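Local coordinates for probable TonB-dependent siderophore receptor PirA (Acinetobacter baumannii, PDB 5FR8), which probably binds iron-chelating siderophores, possibly ferric enterobactin, and takes part in the first step of iron uptake at the outer membrane, at residues D179-S184 / D216-K221; M408-A413 / D436-S441; Y458-G463 / G517-K522; N486-P491 / N655-G660. One frame throughout, in Å; residues are numbered along the deposited sequence.

Interaction 1. Residues D179-S184 / D216-K221; sequences DSKEGS and DVDINK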
loop_
_atom_site.group_PDB
_atom_site.type_symbol
_atom_site.label_atom_id
_atom_site.label_comp_id
_atom_site.label_asym_id
_atom_site.label_seq_id
_atom_site.Cartn_x
_atom_site.Cartn_y
_atom_site.Cartn_z
ATOM N N ASP A 179 16.737 -1.191 23.050
ATOM C CA ASP A 179 16.504 0.194 23.408
ATOM C C ASP A 179 15.152 0.340 24.135
ATOM O O ASP A 179 14.110 -0.123 23.668
ATOM C CB ASP A 179 16.588 1.085 22.174
ATOM C CG ASP A 179 16.589 2.551 22.520
ATOM O OD1 ASP A 179 16.100 2.900 23.607
ATOM O OD2 ASP A 179 17.067 3.373 21.713
ATOM N N SER A 180 15.217 0.988 25.293
ATOM C CA SER A 180 14.087 1.225 26.172
ATOM C C SER A 180 13.002 2.040 25.512
ATOM O O SER A 180 11.828 1.893 25.859
ATOM C CB SER A 180 14.572 1.988 27.410
ATOM O OG SER A 180 13.621 2.959 27.809
ATOM N N LYS A 181 13.397 2.892 24.561
ATOM C CA LYS A 181 12.474 3.841 23.916
ATOM C C LYS A 181 11.720 3.271 22.676
ATOM O O LYS A 181 10.756 3.874 22.163
ATOM C CB LYS A 181 13.229 5.135 23.563
ATOM C CG LYS A 181 13.676 5.941 24.786
ATOM C CD LYS A 181 14.994 6.680 24.568
ATOM C CE LYS A 181 15.935 6.448 25.740
ATOM N NZ LYS A 181 17.318 6.904 25.442
ATOM N N GLU A 182 12.150 2.114 22.191
ATOM C CA GLU A 182 11.443 1.473 21.084
ATOM C C GLU A 182 10.399 0.484 21.644
ATOM O O GLU A 182 10.617 -0.160 22.692
ATOM C CB GLU A 182 12.452 0.814 20.127
ATOM C CG GLU A 182 13.226 1.831 19.284
ATOM C CD GLU A 182 14.305 1.208 18.410
ATOM O OE1 GLU A 182 14.714 0.064 18.700
ATOM O OE2 GLU A 182 14.748 1.870 17.428
ATOM N N GLY A 183 9.251 0.400 20.980
ATOM C CA GLY A 183 8.135 -0.421 21.484
ATOM C C GLY A 183 8.303 -1.930 21.289
ATOM O O GLY A 183 8.673 -2.396 20.218
ATOM N N SER A 184 8.035 -2.708 22.327
ATOM C CA SER A 184 7.995 -4.150 22.171
ATOM C C SER A 184 6.637 -4.506 21.617
ATOM O O SER A 184 5.740 -3.665 21.580
ATOM C CB SER A 184 8.278 -4.868 23.493
ATOM O OG SER A 184 8.039 -4.022 24.601
ATOM N N ASP A 216 8.496 5.742 22.195
ATOM C CA ASP A 216 8.368 6.852 23.108
ATOM C C ASP A 216 8.210 8.156 22.376
ATOM O O ASP A 216 8.491 8.283 21.176
ATOM C CB ASP A 216 9.563 6.924 24.046
ATOM C CG ASP A 216 9.649 5.722 24.975
ATOM O OD1 ASP A 216 8.732 4.866 24.954
ATOM O OD2 ASP A 216 10.635 5.631 25.727
ATOM N N VAL A 217 7.720 9.134 23.102
ATOM C CA VAL A 217 7.551 10.427 22.521
ATOM C C VAL A 217 8.920 10.980 22.168
ATOM O O VAL A 217 9.094 11.585 21.120
ATOM C CB VAL A 217 6.902 11.397 23.502
ATOM C CG1 VAL A 217 6.271 12.556 22.739
ATOM C CG2 VAL A 217 5.888 10.664 24.360
ATOM N N ASP A 218 9.883 10.760 23.058
ATOM C CA ASP A 218 11.156 11.474 23.028
ATOM C C ASP A 218 12.290 10.663 22.377
ATOM O O ASP A 218 13.452 11.031 22.469
ATOM C CB ASP A 218 11.529 11.960 24.449
ATOM C CG ASP A 218 11.755 10.813 25.460
ATOM O OD1 ASP A 218 11.436 9.639 25.144
ATOM O OD2 ASP A 218 12.266 11.109 26.590
ATOM N N ILE A 219 11.945 9.573 21.700
ATOM C CA ILE A 219 12.956 8.690 21.121
ATOM C C ILE A 219 13.926 9.446 20.210
ATOM O O ILE A 219 15.126 9.152 20.199
ATOM C CB ILE A 219 12.318 7.508 20.349
ATOM C CG1 ILE A 219 13.421 6.599 19.784
ATOM C CG2 ILE A 219 11.435 8.026 19.232
ATOM C CD1 ILE A 219 12.970 5.195 19.435
ATOM N N ASN A 220 13.409 10.422 19.462
ATOM C CA ASN A 220 14.202 11.128 18.441
ATOM C C ASN A 220 14.872 12.403 18.914
ATOM O O ASN A 220 15.385 13.136 18.101
ATOM C CB ASN A 220 13.320 11.498 17.263
ATOM C CG ASN A 220 12.934 10.298 16.431
ATOM O OD1 ASN A 220 13.768 9.485 16.073
ATOM N ND2 ASN A 220 11.658 10.190 16.116
ATOM N N LYS A 221 14.869 12.653 20.217
ATOM C CA LYS A 221 15.332 13.922 20.781
ATOM C C LYS A 221 16.870 14.117 20.746
ATOM O O LYS A 221 17.365 15.241 20.582
ATOM C CB LYS A 221 14.824 14.049 22.230
ATOM C CG LYS A 221 14.809 15.470 22.770
ATOM C CD LYS A 221 14.225 15.500 24.169
ATOM C CE LYS A 221 13.867 16.912 24.581
ATOM N NZ LYS A 221 13.044 16.919 25.819
#

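Interaction 2. Residues M408-A413 / D436-S441; sequences MESRIA and DDHSKS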
loop_
_atom_site.group_PDB
_atom_site.type_symbol
_atom_site.label_atom_id
_atom_site.label_comp_id
_atom_site.label_asym_id
_atom_site.label_seq_id
_atom_site.Cartn_x
_atom_site.Cartn_y
_atom_site.Cartn_z
ATOM N N MET A 408 -19.936 11.615 -1.025
ATOM C CA MET A 408 -19.303 11.438 -2.318
ATOM C C MET A 408 -19.620 10.053 -2.892
ATOM O O MET A 408 -19.615 9.060 -2.145
ATOM C CB MET A 408 -17.797 11.627 -2.142
ATOM C CG MET A 408 -17.424 13.079 -1.866
ATOM S SD MET A 408 -15.966 13.300 -0.823
ATOM C CE MET A 408 -16.683 13.400 0.815
ATOM N N GLU A 409 -19.898 10.000 -4.203
ATOM C CA GLU A 409 -20.197 8.746 -4.937
ATOM C C GLU A 409 -19.125 8.476 -5.968
ATOM O O GLU A 409 -18.617 9.415 -6.578
ATOM C CB GLU A 409 -21.542 8.822 -5.721
ATOM C CG GLU A 409 -22.791 8.669 -4.876
ATOM C CD GLU A 409 -23.864 7.793 -5.523
ATOM O OE1 GLU A 409 -23.508 6.835 -6.241
ATOM O OE2 GLU A 409 -25.075 8.039 -5.298
ATOM N N SER A 410 -18.848 7.195 -6.217
ATOM C CA SER A 410 -17.964 6.767 -7.323
ATOM C C SER A 410 -18.461 5.459 -7.919
ATOM O O SER A 410 -18.852 4.544 -7.194
ATOM C CB SER A 410 -16.552 6.572 -6.808
ATOM O OG SER A 410 -15.659 6.487 -7.861
ATOM N N ARG A 411 -18.469 5.370 -9.244
ATOM C CA ARG A 411 -18.889 4.147 -9.907
ATOM C C ARG A 411 -17.947 3.847 -11.069
ATOM O O ARG A 411 -17.609 4.730 -11.871
ATOM C CB ARG A 411 -20.328 4.254 -10.393
ATOM C CG ARG A 411 -21.362 4.254 -9.275
ATOM C CD ARG A 411 -22.813 4.452 -9.741
ATOM N NE ARG A 411 -23.023 5.633 -10.581
ATOM C CZ ARG A 411 -22.914 6.904 -10.180
ATOM N NH1 ARG A 411 -22.566 7.221 -8.921
ATOM N NH2 ARG A 411 -23.142 7.875 -11.064
ATOM N N ILE A 412 -17.505 2.595 -11.132
ATOM C CA ILE A 412 -16.682 2.118 -12.226
ATOM C C ILE A 412 -17.326 0.890 -12.791
ATOM O O ILE A 412 -17.579 -0.062 -12.058
ATOM C CB ILE A 412 -15.266 1.709 -11.788
ATOM C CG1 ILE A 412 -14.513 2.905 -11.186
ATOM C CG2 ILE A 412 -14.499 1.174 -12.994
ATOM C CD1 ILE A 412 -13.094 2.606 -10.766
ATOM N N ALA A 413 -17.600 0.925 -14.089
ATOM C CA ALA A 413 -18.063 -0.237 -14.790
ATOM C C ALA A 413 -16.993 -0.650 -15.788
ATOM O O ALA A 413 -16.452 0.195 -16.513
ATOM C CB ALA A 413 -19.354 0.070 -15.499
ATOM N N ASP A 436 -12.585 0.582 -19.093
ATOM C CA ASP A 436 -13.018 1.098 -17.782
ATOM C C ASP A 436 -13.811 2.389 -17.950
ATOM O O ASP A 436 -13.398 3.264 -18.702
ATOM C CB ASP A 436 -11.817 1.364 -16.876
ATOM C CG ASP A 436 -11.046 0.106 -16.549
ATOM O OD1 ASP A 436 -11.519 -0.642 -15.638
ATOM O OD2 ASP A 436 -9.985 -0.125 -17.216
ATOM N N ASP A 437 -14.951 2.494 -17.273
ATOM C CA ASP A 437 -15.774 3.683 -17.371
ATOM C C ASP A 437 -16.117 4.134 -15.972
ATOM O O ASP A 437 -16.838 3.452 -15.252
ATOM C CB ASP A 437 -17.045 3.401 -18.160
ATOM C CG ASP A 437 -17.839 4.668 -18.503
ATOM O OD1 ASP A 437 -17.294 5.781 -18.497
ATOM O OD2 ASP A 437 -19.034 4.537 -18.812
ATOM N N HIS A 438 -15.586 5.295 -15.611
ATOM C CA HIS A 438 -15.737 5.854 -14.293
ATOM C C HIS A 438 -16.736 7.038 -14.271
ATOM O O HIS A 438 -16.766 7.860 -15.182
ATOM C CB HIS A 438 -14.360 6.293 -13.842
ATOM C CG HIS A 438 -14.362 7.076 -12.579
ATOM N ND1 HIS A 438 -13.658 8.248 -12.441
ATOM C CD2 HIS A 438 -14.981 6.857 -11.394
ATOM C CE1 HIS A 438 -13.840 8.719 -11.217
ATOM N NE2 HIS A 438 -14.638 7.894 -10.562
ATOM N N SER A 439 -17.573 7.112 -13.239
ATOM C CA SER A 439 -18.685 8.068 -13.220
ATOM C C SER A 439 -18.252 9.528 -13.328
ATOM O O SER A 439 -19.008 10.341 -13.837
ATOM C CB SER A 439 -19.562 7.874 -11.967
ATOM O OG SER A 439 -19.004 8.479 -10.800
ATOM N N LYS A 440 -17.059 9.872 -12.848
ATOM C CA LYS A 440 -16.535 11.235 -13.007
ATOM C C LYS A 440 -15.541 11.381 -14.162
ATOM O O LYS A 440 -15.624 12.355 -14.914
ATOM C CB LYS A 440 -15.838 11.708 -11.738
ATOM C CG LYS A 440 -16.746 12.211 -10.635
ATOM C CD LYS A 440 -17.530 11.068 -9.991
ATOM C CE LYS A 440 -18.469 11.573 -8.906
ATOM N NZ LYS A 440 -17.668 12.430 -7.999
ATOM N N SER A 441 -14.602 10.441 -14.303
ATOM C CA SER A 441 -13.436 10.681 -15.161
ATOM C C SER A 441 -13.644 10.335 -16.644
ATOM O O SER A 441 -12.902 10.816 -17.486
ATOM C CB SER A 441 -12.175 9.976 -14.620
ATOM O OG SER A 441 -12.077 8.627 -15.064
#

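Interaction 3. Residues Y458-G463 / G517-K522; sequences YFTLKG and GIQFQK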
loop_
_atom_site.group_PDB
_atom_site.type_symbol
_atom_site.label_atom_id
_atom_site.label_comp_id
_atom_site.label_asym_id
_atom_site.label_seq_id
_atom_site.Cartn_x
_atom_site.Cartn_y
_atom_site.Cartn_z
ATOM N N TYR A 458 17.679 -24.324 -20.555
ATOM C CA TYR A 458 18.194 -23.582 -19.408
ATOM C C TYR A 458 17.796 -22.094 -19.354
ATOM O O TYR A 458 17.653 -21.530 -18.270
ATOM C CB TYR A 458 19.710 -23.675 -19.396
ATOM C CG TYR A 458 20.242 -25.066 -19.196
ATOM C CD1 TYR A 458 20.020 -25.740 -18.007
ATOM C CD2 TYR A 458 20.983 -25.695 -20.178
ATOM C CE1 TYR A 458 20.510 -27.013 -17.809
ATOM C CE2 TYR A 458 21.475 -26.972 -19.987
ATOM C CZ TYR A 458 21.234 -27.620 -18.800
ATOM O OH TYR A 458 21.707 -28.880 -18.581
ATOM N N PHE A 459 17.654 -21.449 -20.509
ATOM C CA PHE A 459 17.314 -20.030 -20.536
ATOM C C PHE A 459 15.896 -19.839 -21.042
ATOM O O PHE A 459 15.265 -20.753 -21.570
ATOM C CB PHE A 459 18.270 -19.210 -21.430
ATOM C CG PHE A 459 19.725 -19.273 -21.018
ATOM C CD1 PHE A 459 20.139 -18.810 -19.785
ATOM C CD2 PHE A 459 20.676 -19.780 -21.884
ATOM C CE1 PHE A 459 21.467 -18.871 -19.414
ATOM C CE2 PHE A 459 22.014 -19.834 -21.527
ATOM C CZ PHE A 459 22.406 -19.382 -20.284
ATOM N N THR A 460 15.401 -18.627 -20.865
ATOM C CA THR A 460 14.121 -18.249 -21.415
ATOM C C THR A 460 14.016 -16.728 -21.307
ATOM O O THR A 460 14.553 -16.129 -20.400
ATOM C CB THR A 460 12.959 -19.041 -20.740
ATOM O OG1 THR A 460 11.715 -18.352 -20.927
ATOM C CG2 THR A 460 13.218 -19.266 -19.246
ATOM N N LEU A 461 13.338 -16.126 -22.269
ATOM C CA LEU A 461 13.267 -14.686 -22.429
ATOM C C LEU A 461 11.857 -14.269 -22.087
ATOM O O LEU A 461 10.911 -15.015 -22.347
ATOM C CB LEU A 461 13.545 -14.370 -23.883
ATOM C CG LEU A 461 13.745 -12.956 -24.422
ATOM C CD1 LEU A 461 14.877 -12.200 -23.731
ATOM C CD2 LEU A 461 14.042 -13.088 -25.917
ATOM N N LYS A 462 11.685 -13.096 -21.488
ATOM C CA LYS A 462 10.362 -12.714 -20.963
ATOM C C LYS A 462 10.158 -11.238 -21.037
ATOM O O LYS A 462 11.073 -10.467 -20.785
ATOM C CB LYS A 462 10.217 -13.142 -19.512
ATOM C CG LYS A 462 9.778 -14.572 -19.343
ATOM C CD LYS A 462 9.701 -14.952 -17.873
ATOM C CE LYS A 462 8.917 -16.244 -17.705
ATOM N NZ LYS A 462 9.055 -16.725 -16.313
ATOM N N GLY A 463 8.952 -10.825 -21.353
ATOM C CA GLY A 463 8.641 -9.410 -21.306
ATOM C C GLY A 463 7.160 -9.136 -21.324
ATOM O O GLY A 463 6.379 -10.000 -21.716
ATOM N N GLY A 517 13.472 -9.136 -19.833
ATOM C CA GLY A 517 14.528 -9.766 -19.081
ATOM C C GLY A 517 14.726 -11.215 -19.404
ATOM O O GLY A 517 13.957 -11.813 -20.177
ATOM N N ILE A 518 15.767 -11.762 -18.782
ATOM C CA ILE A 518 16.220 -13.101 -19.044
ATOM C C ILE A 518 16.084 -13.872 -17.741
ATOM O O ILE A 518 16.323 -13.335 -16.663
ATOM C CB ILE A 518 17.685 -13.087 -19.565
ATOM C CG1 ILE A 518 17.869 -14.131 -20.649
ATOM C CG2 ILE A 518 18.715 -13.273 -18.451
ATOM C CD1 ILE A 518 17.298 -13.687 -21.974
ATOM N N GLN A 519 15.696 -15.132 -17.873
ATOM C CA GLN A 519 15.523 -16.060 -16.766
ATOM C C GLN A 519 16.444 -17.271 -17.029
ATOM O O GLN A 519 16.384 -17.876 -18.100
ATOM C CB GLN A 519 14.052 -16.485 -16.739
ATOM C CG GLN A 519 13.677 -17.625 -15.795
ATOM C CD GLN A 519 13.838 -17.264 -14.342
ATOM O OE1 GLN A 519 14.975 -17.236 -13.827
ATOM N NE2 GLN A 519 12.714 -16.989 -13.659
ATOM N N PHE A 520 17.306 -17.606 -16.066
ATOM C CA PHE A 520 18.244 -18.739 -16.197
ATOM C C PHE A 520 18.006 -19.771 -15.117
ATOM O O PHE A 520 17.777 -19.422 -13.958
ATOM C CB PHE A 520 19.682 -18.249 -16.091
ATOM C CG PHE A 520 20.699 -19.344 -15.851
ATOM C CD1 PHE A 520 20.816 -20.414 -16.730
ATOM C CD2 PHE A 520 21.574 -19.283 -14.766
ATOM C CE1 PHE A 520 21.767 -21.408 -16.521
ATOM C CE2 PHE A 520 22.529 -20.274 -14.560
ATOM C CZ PHE A 520 22.623 -21.340 -15.435
ATOM N N GLN A 521 18.056 -21.043 -15.490
ATOM C CA GLN A 521 17.850 -22.117 -14.521
ATOM C C GLN A 521 18.466 -23.434 -14.990
ATOM O O GLN A 521 17.996 -24.080 -15.926
ATOM C CB GLN A 521 16.368 -22.252 -14.092
ATOM C CG GLN A 521 15.590 -23.428 -14.652
ATOM C CD GLN A 521 14.106 -23.310 -14.354
ATOM O OE1 GLN A 521 13.692 -22.479 -13.546
ATOM N NE2 GLN A 521 13.298 -24.124 -15.021
ATOM N N LYS A 522 19.587 -23.757 -14.354
ATOM C CA LYS A 522 20.157 -25.087 -14.319
ATOM C C LYS A 522 19.486 -25.607 -13.058
ATOM O O LYS A 522 18.759 -24.855 -12.401
ATOM C CB LYS A 522 21.670 -24.981 -14.123
ATOM C CG LYS A 522 22.482 -26.169 -14.608
ATOM C CD LYS A 522 23.981 -25.946 -14.418
ATOM C CE LYS A 522 24.797 -27.024 -15.108
ATOM N NZ LYS A 522 25.216 -26.634 -16.485
#

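Interaction 4. Residues N486-P491 / N655-G660; sequences NGNGCP and NRLESG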
loop_
_atom_site.group_PDB
_atom_site.type_symbol
_atom_site.label_atom_id
_atom_site.label_comp_id
_atom_site.label_asym_id
_atom_site.label_seq_id
_atom_site.Cartn_x
_atom_site.Cartn_y
_atom_site.Cartn_z
ATOM N N ASN A 486 -2.207 30.584 3.590
ATOM C CA ASN A 486 -2.095 32.026 3.558
ATOM C C ASN A 486 -1.108 32.501 2.463
ATOM O O ASN A 486 -1.336 33.521 1.796
ATOM C CB ASN A 486 -1.693 32.544 4.939
ATOM C CG ASN A 486 -2.844 32.519 5.935
ATOM O OD1 ASN A 486 -4.023 32.580 5.562
ATOM N ND2 ASN A 486 -2.503 32.441 7.217
ATOM N N GLY A 487 -0.028 31.751 2.260
ATOM C CA GLY A 487 0.966 32.130 1.254
ATOM C C GLY A 487 2.012 31.082 0.963
ATOM O O GLY A 487 2.397 30.872 -0.184
ATOM N N ASN A 488 2.492 30.435 2.009
ATOM C CA ASN A 488 3.657 29.586 1.908
ATOM C C ASN A 488 3.403 28.397 1.000
ATOM O O ASN A 488 4.222 28.065 0.157
ATOM C CB ASN A 488 4.071 29.138 3.301
ATOM C CG ASN A 488 4.574 30.299 4.175
ATOM O OD1 ASN A 488 4.731 31.437 3.729
ATOM N ND2 ASN A 488 4.839 29.997 5.423
ATOM N N GLY A 489 2.248 27.775 1.144
ATOM C CA GLY A 489 1.851 26.683 0.265
ATOM C C GLY A 489 1.677 27.050 -1.197
ATOM O O GLY A 489 1.683 26.171 -2.058
ATOM N N CYS A 490 1.500 28.333 -1.495
ATOM C CA CYS A 490 1.262 28.767 -2.873
ATOM C C CYS A 490 2.434 28.405 -3.779
ATOM O O CYS A 490 3.590 28.423 -3.354
ATOM C CB CYS A 490 1.054 30.277 -2.946
ATOM S SG CYS A 490 -0.573 30.879 -2.427
ATOM N N PRO A 491 2.151 28.094 -5.043
ATOM C CA PRO A 491 3.250 27.925 -5.987
ATOM C C PRO A 491 4.094 29.181 -6.048
ATOM O O PRO A 491 3.563 30.277 -5.863
ATOM C CB PRO A 491 2.544 27.702 -7.314
ATOM C CG PRO A 491 1.219 27.141 -6.947
ATOM C CD PRO A 491 0.843 27.808 -5.648
ATOM N N ASN A 655 6.927 25.424 -3.936
ATOM C CA ASN A 655 6.072 26.477 -3.413
ATOM C C ASN A 655 6.921 27.607 -2.837
ATOM O O ASN A 655 8.158 27.580 -2.892
ATOM C CB ASN A 655 5.118 25.922 -2.380
ATOM C CG ASN A 655 5.829 25.484 -1.128
ATOM O OD1 ASN A 655 6.971 25.862 -0.887
ATOM N ND2 ASN A 655 5.158 24.685 -0.320
ATOM N N ARG A 656 6.256 28.613 -2.293
ATOM C CA ARG A 656 6.961 29.810 -1.862
ATOM C C ARG A 656 8.010 29.456 -0.828
ATOM O O ARG A 656 9.179 29.864 -0.945
ATOM C CB ARG A 656 5.982 30.855 -1.323
ATOM C CG ARG A 656 4.957 31.301 -2.348
ATOM C CD ARG A 656 4.214 32.551 -1.943
ATOM N NE ARG A 656 4.744 33.706 -2.649
ATOM C CZ ARG A 656 5.721 34.485 -2.194
ATOM N NH1 ARG A 656 6.303 34.239 -1.037
ATOM N NH2 ARG A 656 6.135 35.509 -2.916
ATOM N N LEU A 657 7.587 28.692 0.180
ATOM C CA LEU A 657 8.442 28.424 1.343
ATOM C C LEU A 657 9.709 27.711 0.902
ATOM O O LEU A 657 10.821 28.079 1.302
ATOM C CB LEU A 657 7.696 27.588 2.381
ATOM C CG LEU A 657 8.288 27.574 3.790
ATOM C CD1 LEU A 657 8.196 28.932 4.495
ATOM C CD2 LEU A 657 7.605 26.508 4.635
ATOM N N GLU A 658 9.532 26.717 0.042
ATOM C CA GLU A 658 10.635 25.904 -0.433
ATOM C C GLU A 658 11.547 26.734 -1.340
ATOM O O GLU A 658 12.758 26.586 -1.282
ATOM C CB GLU A 658 10.114 24.642 -1.146
ATOM C CG GLU A 658 9.492 23.598 -0.225
ATOM C CD GLU A 658 9.017 22.330 -0.947
ATOM O OE1 GLU A 658 9.012 22.266 -2.204
ATOM O OE2 GLU A 658 8.648 21.356 -0.256
ATOM N N SER A 659 10.964 27.629 -2.138
ATOM C CA SER A 659 11.733 28.504 -3.033
ATOM C C SER A 659 12.435 29.644 -2.308
ATOM O O SER A 659 12.952 30.562 -2.947
ATOM C CB SER A 659 10.819 29.126 -4.077
ATOM O OG SER A 659 10.437 28.177 -5.056
ATOM N N GLY A 660 12.426 29.621 -0.977
ATOM C CA GLY A 660 13.039 30.696 -0.210
ATOM C C GLY A 660 12.356 32.060 -0.227
ATOM O O GLY A 660 12.999 33.070 0.009
#

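Interaction 1. Residues D179-S184 / D216-K221
The backbone N-H of Asp216 reaches Lys181 O across the contact at 2.9 Å. The bond is nearly straight, 173° at the hydrogen, and lies in the plane of the carbonyl. Two side-chain contacts flank it. The Asp216 carboxylate lies against the base of Lys181, with OD2 3.4 Å from Lys181 CB, and the two side chains meet at about a right angle. Only the start of the lysine chain is used, because bends at chi2 and chi3 carry the ammonium away: Lys181 NZ stays 6.8 Å from Asp216 OD2, so any attraction between the charges acts at a distance. Beside this pair, Ile219 brings CD1 to the CG methylene of Glu182. Its CG1 branch, trans to the backbone N (chi1 -179°), also lies 4.1 Å from Lys181 CB. The aliphatic parts of two charged residues thus receive one buried isoleucine. Lys181 is itself held in place within its own turn: its N-H bonds to Asp179 OD1 at 2.9 Å, meeting the oxygen from above the carboxylate plane. The carboxylate of Glu182 is engaged elsewhere, with OE2 taking hydrogen bonds from Gln706 NE2 and Gly722 N. A further bond, from Gly183 N to Asp215 OD1, ties the two loops together just beside the contact. Each segment contains a type I beta turn, Asp179 to Glu182 (opened by an Asx turn) and Asp218 to Lys221. They are two turns in the loops joining neighbouring strands of a TonB-dependent receptor barrel, probably on its extracellular rim.

Interaction 2. Residues M408-A413 / D436-S441
His438 and Ser410 meet through the edge of the imidazole: Ser410 OG lies near the ring plane and forms a weak hydrogen bond with NE2 at 3.2 Å. The same edge brings CD2 near Arg411 O, while CG1 of Ile412 comes to CD2 obliquely, at 4.0 Å. With CG trans to the backbone N (chi1 172°), the ring swings back over its own chain, where Lys440 N sits 3.7 Å above its centre. Ser441 OG gives a weak bond to ND1, so both ring nitrogens have a partner. Pro472 and Asn477 touch the histidine from outside. Arg411 behaves differently, offering a face: CB of Ser439 lies over the guanidinium, offset toward its rim. A bend at chi3 (-53°) folds the arginine so that NH1 can form a salt bridge with Glu409 OE1, 2.9 Å away on the same strand. The backbones run antiparallel at 161°. Ala413 and Asp437 form a hydrogen-bonded pair, with Asp437 N to Ala413 O at 2.8 Å, and Ile412 faces His438 in the adjoining non-hydrogen-bonded pair. Ser439 N to Arg411 O, 2.7 Å, prolongs the pairing to where the strand 427-438 ends and its chain turns away. This is the open end of the beta hairpin 407-422/427-438, one of the antiparallel hairpins that build the receptor's transmembrane barrel.

Interaction 3. Residues Y458-G463 / G517-K522
From Tyr458 to Lys462 the chain pairs antiparallel with Gln521 to Gly517, the strand segments running at 150° and joined by five backbone hydrogen bonds, from Gly517 N to Lys462 O at one end to Gln521 N to Tyr458 O at the other, each of these two 2.9 Å, with Thr460 N to Gln519 O between them weak. On one face, Phe459 and Phe520 lie across each other obliquely, ring centroids 5.2 Å apart and planes at 39°. Leu461 and Ile518 follow along this face and meet through their CD1 methyls. On the other face, Thr460 and Gln519 lie side by side and point the same way. The threonine CG2, placed between the backbone N and carbonyl carbon while OG1 stands trans to N, rests 3.8 Å from Gln519 CB. Lys462 extends from that face to give its NZ to Gln37 O. Beyond the last strand pair, the edge of the Tyr458 ring meets Gln521 O in plane. Lys522 CG lies 3.9 Å from CE1 of this ring, while its NZ is 5.1 Å from the ring centroid, at most a weak cation-pi attraction. One apolar face and one more polar face suit a barrel wall, the first probably turned to lipid and the second linked through Lys462 to the region of the plug.

Interaction 4. Residues N486-P491 / N655-G660
Arg656 N bonds to Cys490 O at 2.9 Å, with the donor almost in line with the C=O. The same N-H also leans weakly on Asn488 O, an oxygen that takes a second weak bond from Leu657 N at 3.4 Å. Two carbonyls of the 487-490 turn therefore receive the consecutive N-H groups of Arg656 and Leu657. Side chains fill in around them. Asn655 lays its CB and amide carbon against Asn488 O, with its ND2 toward the CA of Gly489. Leu657 CD1 approaches the Asn488 amide obliquely, 3.6 Å from ND2. The methylenes of Arg656 run alongside the turn, its CD 4.0 Å from Cys490 CB, and Gly487 O lies at the edge of the guanidinium, near its plane. Further out, a turn at chi3 (102°) directs Arg656 NE to Ile494 O, in the loop that also holds Cys490. Asn488 OD1 accepts from Ser663 N, another tie between the loops. Each loop also has support of its own. The amide of Asn655, its CG between the backbone N and carbonyl carbon (chi1 68°), folds back so that OD1 accepts from Glu658 N at 2.9 Å, an Asx motif. On the other side, Gly487 to Cys490 is a type I turn closed by Cys490 N to Gly487 O, 3.0 Å, and Cys490 is linked by disulfide to Cys498. With so much of the joint made by backbone groups, its grip should depend mainly on loop shape, which the disulfide and the Asn655 amide help to set.

How the interactions relate
All four contacts belong to the beta-barrel region. Interaction 1 comes first along the chain, then interaction 2; interactions 3 and 4 alternate, because 486-491 falls between the strands 459-470 and 509-521 that interaction 3 pairs. Interactions 2 and 3 pair strands of the barrel wall, in hairpin 407-422/427-438 and between strands 459-470 and 509-521, their centres 40 Å apart. Interactions 1 and 4 instead join loops, with centres 34 Å apart. Interactions 1 and 2 lie on opposite sides of the chain's centre. None touches another. In the usual topology of these receptors, interactions 1, 2 and 4 would lie toward the extracellular side and interaction 3 toward the periplasm.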